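Local coordinates for protein ribonuclease VapC (Haemophilus influenzae, PDB 6NKL) that probably acts as the magnesium-dependent RNase toxin of a toxin-antitoxin system, a nuclease of the PIN-domain family, at residues A103-L107 against F121-L127. Sequence-based numbering, arbitrary orientation.
Sequences ACHAL and FQRITDL
Ala-103, on helix 97-109, sets its methyl group among three apolar side chains of segment 121-127. Its CB lies 3.6 Å from CD1 of Ile-124 and 3.7 Å from CE1 of Phe-121, which it meets obliquely to the ring, while CD2 of Leu-127 approaches the same methyl to 3.9 Å. Leu-127 reaches the helix because its CG stands anti to the backbone N (chi1 174°); its other methyl, CD1, lies against CB of Ala-106 at 4.0 Å. One turn along from Ala-103, Leu-107 crosses Ile-124 at a slant, its CD1 touching CG2 of Ile-124.

A second group of contacts sets this leucine against polar atoms. CD2 of Leu-107 packs 3.3 Å from the backbone O of Asp-126, and the Asp-126 carboxylate lies across the same side chain, with OD1 3.5 Å from CD2. The CG of Asp-126 stands between its own backbone N and carbonyl carbon (chi1 67°), which brings the carboxylate back over the leucine. These are van der Waals contacts, and no hydrogen bond joins the segments. Each backbone is held by its own bonds: Leu-107 N to Ala-103 O in the helix, and Leu-127 N to Ile-124 O, 3.0 Å, closing a type I turn.

The segment 121-127 lies in the connection from strand 112-115 to strand 128-131, neighbours in the parallel PIN-domain sheet. Trp-84 of helix 75-89 touches Asp-126, and the Phe-121 ring also lies beside Asp-6 and Asp-99, two predicted magnesium ligands. With methyls and one obliquely met ring over most of the interface, and the Asp-126 oxygens at one end, the contact probably depends mainly on apolar burial, and Phe-121 carries that apolar packing up to the probable metal site.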
ATOM      1  N   ALA B 103       2.856   8.688   2.359  1.00 23.89           N
ATOM      2  CA  ALA B 103       3.174   9.948   1.690  1.00 27.19           C
ATOM      3  C   ALA B 103       2.424  10.069   0.371  1.00 29.66           C
ATOM      4  O   ALA B 103       1.835  11.116   0.062  1.00 27.90           O
ATOM      5  CB  ALA B 103       4.687  10.058   1.472  1.00 26.85           C
ATOM      6  N   CYS B 104       2.431   8.999  -0.428  1.00 28.54           N
ATOM      7  CA  CYS B 104       1.752   9.051  -1.713  1.00 29.67           C
ATOM      8  C   CYS B 104       0.248   9.168  -1.528  1.00 31.56           C
ATOM      9  O   CYS B 104      -0.429   9.789  -2.352  1.00 29.92           O
ATOM     10  CB  CYS B 104       2.096   7.807  -2.542  1.00 27.45           C
ATOM     11  SG  CYS B 104       3.840   7.803  -3.000  1.00 31.46           S
ATOM     12  N   HIS B 105      -0.300   8.556  -0.475  1.00 27.48           N
ATOM     13  CA  HIS B 105      -1.710   8.776  -0.170  1.00 27.30           C
ATOM     14  C   HIS B 105      -1.995  10.258   0.045  1.00 26.22           C
ATOM     15  O   HIS B 105      -2.916  10.824  -0.560  1.00 28.09           O
ATOM     16  CB  HIS B 105      -2.112   7.993   1.046  1.00 24.43           C
ATOM     17  CG  HIS B 105      -3.566   7.661   1.085  1.00 31.37           C
ATOM     18  ND1 HIS B 105      -4.077   6.659   1.887  1.00 26.52           N
ATOM     19  CD2 HIS B 105      -4.624   8.199   0.432  1.00 24.78           C
ATOM     20  CE1 HIS B 105      -5.383   6.571   1.693  1.00 31.12           C
ATOM     21  NE2 HIS B 105      -5.743   7.507   0.835  1.00 29.45           N
ATOM     22  N   ALA B 106      -1.207  10.906   0.899  1.00 24.77           N
ATOM     23  CA  ALA B 106      -1.368  12.345   1.081  1.00 27.13           C
ATOM     24  C   ALA B 106      -1.228  13.093  -0.247  1.00 28.72           C
ATOM     25  O   ALA B 106      -2.035  13.974  -0.550  1.00 28.27           O
ATOM     26  CB  ALA B 106      -0.352  12.862   2.097  1.00 26.76           C
ATOM     27  N   LEU B 107      -0.228  12.744  -1.065  1.00 27.73           N
ATOM     28  CA  LEU B 107      -0.109  13.388  -2.379  1.00 29.67           C
ATOM     29  C   LEU B 107      -1.384  13.217  -3.190  1.00 31.78           C
ATOM     30  O   LEU B 107      -1.860  14.156  -3.830  1.00 28.98           O
ATOM     31  CB  LEU B 107       1.068  12.815  -3.163  1.00 29.16           C
ATOM     32  CG  LEU B 107       2.455  13.229  -2.696  1.00 32.83           C
ATOM     33  CD1 LEU B 107       3.435  12.426  -3.476  1.00 33.73           C
ATOM     34  CD2 LEU B 107       2.686  14.732  -2.941  1.00 37.02           C
ATOM     35  N   PHE B 121      10.954  12.484   4.666  1.00 35.56           N
ATOM     36  CA  PHE B 121       9.888  12.941   3.776  1.00 34.37           C
ATOM     37  C   PHE B 121      10.286  14.164   2.975  1.00 30.77           C
ATOM     38  O   PHE B 121       9.643  14.462   1.957  1.00 35.47           O
ATOM     39  CB  PHE B 121       8.607  13.247   4.574  1.00 37.73           C
ATOM     40  CG  PHE B 121       7.794  12.014   4.954  1.00 33.15           C
ATOM     41  CD1 PHE B 121       7.656  10.932   4.076  1.00 38.70           C
ATOM     42  CD2 PHE B 121       7.159  11.956   6.175  1.00 33.07           C
ATOM     43  CE1 PHE B 121       6.897   9.816   4.438  1.00 34.54           C
ATOM     44  CE2 PHE B 121       6.396  10.864   6.532  1.00 34.81           C
ATOM     45  CZ  PHE B 121       6.265   9.793   5.660  1.00 41.19           C
ATOM     46  N   GLN B 122      11.334  14.882   3.383  1.00 35.38           N
ATOM     47  CA  GLN B 122      11.762  16.031   2.583  1.00 39.11           C
ATOM     48  C   GLN B 122      12.239  15.621   1.194  1.00 34.15           C
ATOM     49  O   GLN B 122      12.264  16.469   0.298  1.00 35.76           O
ATOM     50  CB  GLN B 122      12.878  16.810   3.291  1.00 41.44           C
ATOM     51  CG  GLN B 122      14.166  16.049   3.434  1.00 48.34           C
ATOM     52  CD  GLN B 122      15.157  16.688   4.404  1.00 58.78           C
ATOM     53  OE1 GLN B 122      14.871  17.715   5.031  1.00 60.30           O
ATOM     54  NE2 GLN B 122      16.328  16.064   4.539  1.00 56.90           N
ATOM     55  N   ARG B 123      12.603  14.344   0.989  1.00 31.36           N
ATOM     56  CA  ARG B 123      13.018  13.878  -0.342  1.00 39.91           C
ATOM     57  C   ARG B 123      11.850  13.799  -1.320  1.00 40.48           C
ATOM     58  O   ARG B 123      12.059  13.759  -2.543  1.00 30.93           O
ATOM     59  CB  ARG B 123      13.676  12.500  -0.240  1.00 36.05           C
ATOM     60  CG  ARG B 123      14.818  12.450   0.763  1.00 32.39           C
ATOM     61  CD  ARG B 123      15.257  11.040   1.032  1.00 39.58           C
ATOM     62  NE  ARG B 123      16.491  10.974   1.816  1.00 45.04           N
ATOM     63  CZ  ARG B 123      17.710  10.777   1.296  1.00 41.30           C
ATOM     64  NH1 ARG B 123      17.866  10.616  -0.005  1.00 37.10           N
ATOM     65  NH2 ARG B 123      18.778  10.709   2.086  1.00 40.09           N
ATOM     66  N   ILE B 124      10.622  13.764  -0.811  1.00 34.59           N
ATOM     67  CA  ILE B 124       9.438  13.793  -1.658  1.00 28.18           C
ATOM     68  C   ILE B 124       9.054  15.267  -1.769  1.00 36.33           C
ATOM     69  O   ILE B 124       8.277  15.816  -0.975  1.00 34.47           O
ATOM     70  CB  ILE B 124       8.323  12.930  -1.097  1.00 34.93           C
ATOM     71  CG1 ILE B 124       8.845  11.522  -0.809  1.00 37.63           C
ATOM     72  CG2 ILE B 124       7.211  12.844  -2.071  1.00 26.92           C
ATOM     73  CD1 ILE B 124       7.851  10.689  -0.039  1.00 37.39           C
ATOM     74  N   THR B 125       9.595  15.914  -2.789  1.00 37.13           N
ATOM     75  CA  THR B 125       9.654  17.369  -2.795  1.00 37.58           C
ATOM     76  C   THR B 125       8.306  18.027  -3.008  1.00 33.90           C
ATOM     77  O   THR B 125       8.168  19.210  -2.679  1.00 39.13           O
ATOM     78  CB  THR B 125      10.632  17.813  -3.872  1.00 41.24           C
ATOM     79  OG1 THR B 125      10.196  17.302  -5.134  1.00 39.58           O
ATOM     80  CG2 THR B 125      12.026  17.253  -3.580  1.00 36.89           C
ATOM     81  N   ASP B 126       7.309  17.313  -3.539  1.00 30.59           N
ATOM     82  CA  ASP B 126       5.967  17.879  -3.664  1.00 40.66           C
ATOM     83  C   ASP B 126       5.018  17.476  -2.530  1.00 39.18           C
ATOM     84  O   ASP B 126       3.822  17.796  -2.582  1.00 36.22           O
ATOM     85  CB  ASP B 126       5.360  17.531  -5.027  1.00 42.49           C
ATOM     86  CG  ASP B 126       5.072  16.067  -5.210  1.00 49.76           C
ATOM     87  OD1 ASP B 126       4.108  15.763  -5.972  1.00 55.92           O
ATOM     88  OD2 ASP B 126       5.804  15.229  -4.637  1.00 46.69           O
ATOM     89  N   LEU B 127       5.528  16.824  -1.493  1.00 37.88           N
ATOM     90  CA  LEU B 127       4.711  16.461  -0.346  1.00 34.04           C
ATOM     91  C   LEU B 127       4.562  17.657   0.572  1.00 30.44           C
ATOM     92  O   LEU B 127       5.556  18.269   0.963  1.00 32.48           O
ATOM     93  CB  LEU B 127       5.355  15.300   0.410  1.00 27.18           C
ATOM     94  CG  LEU B 127       4.689  14.894   1.711  1.00 26.99           C
ATOM     95  CD1 LEU B 127       3.294  14.440   1.421  1.00 29.71           C
ATOM     96  CD2 LEU B 127       5.494  13.794   2.353  1.00 31.49           C
TER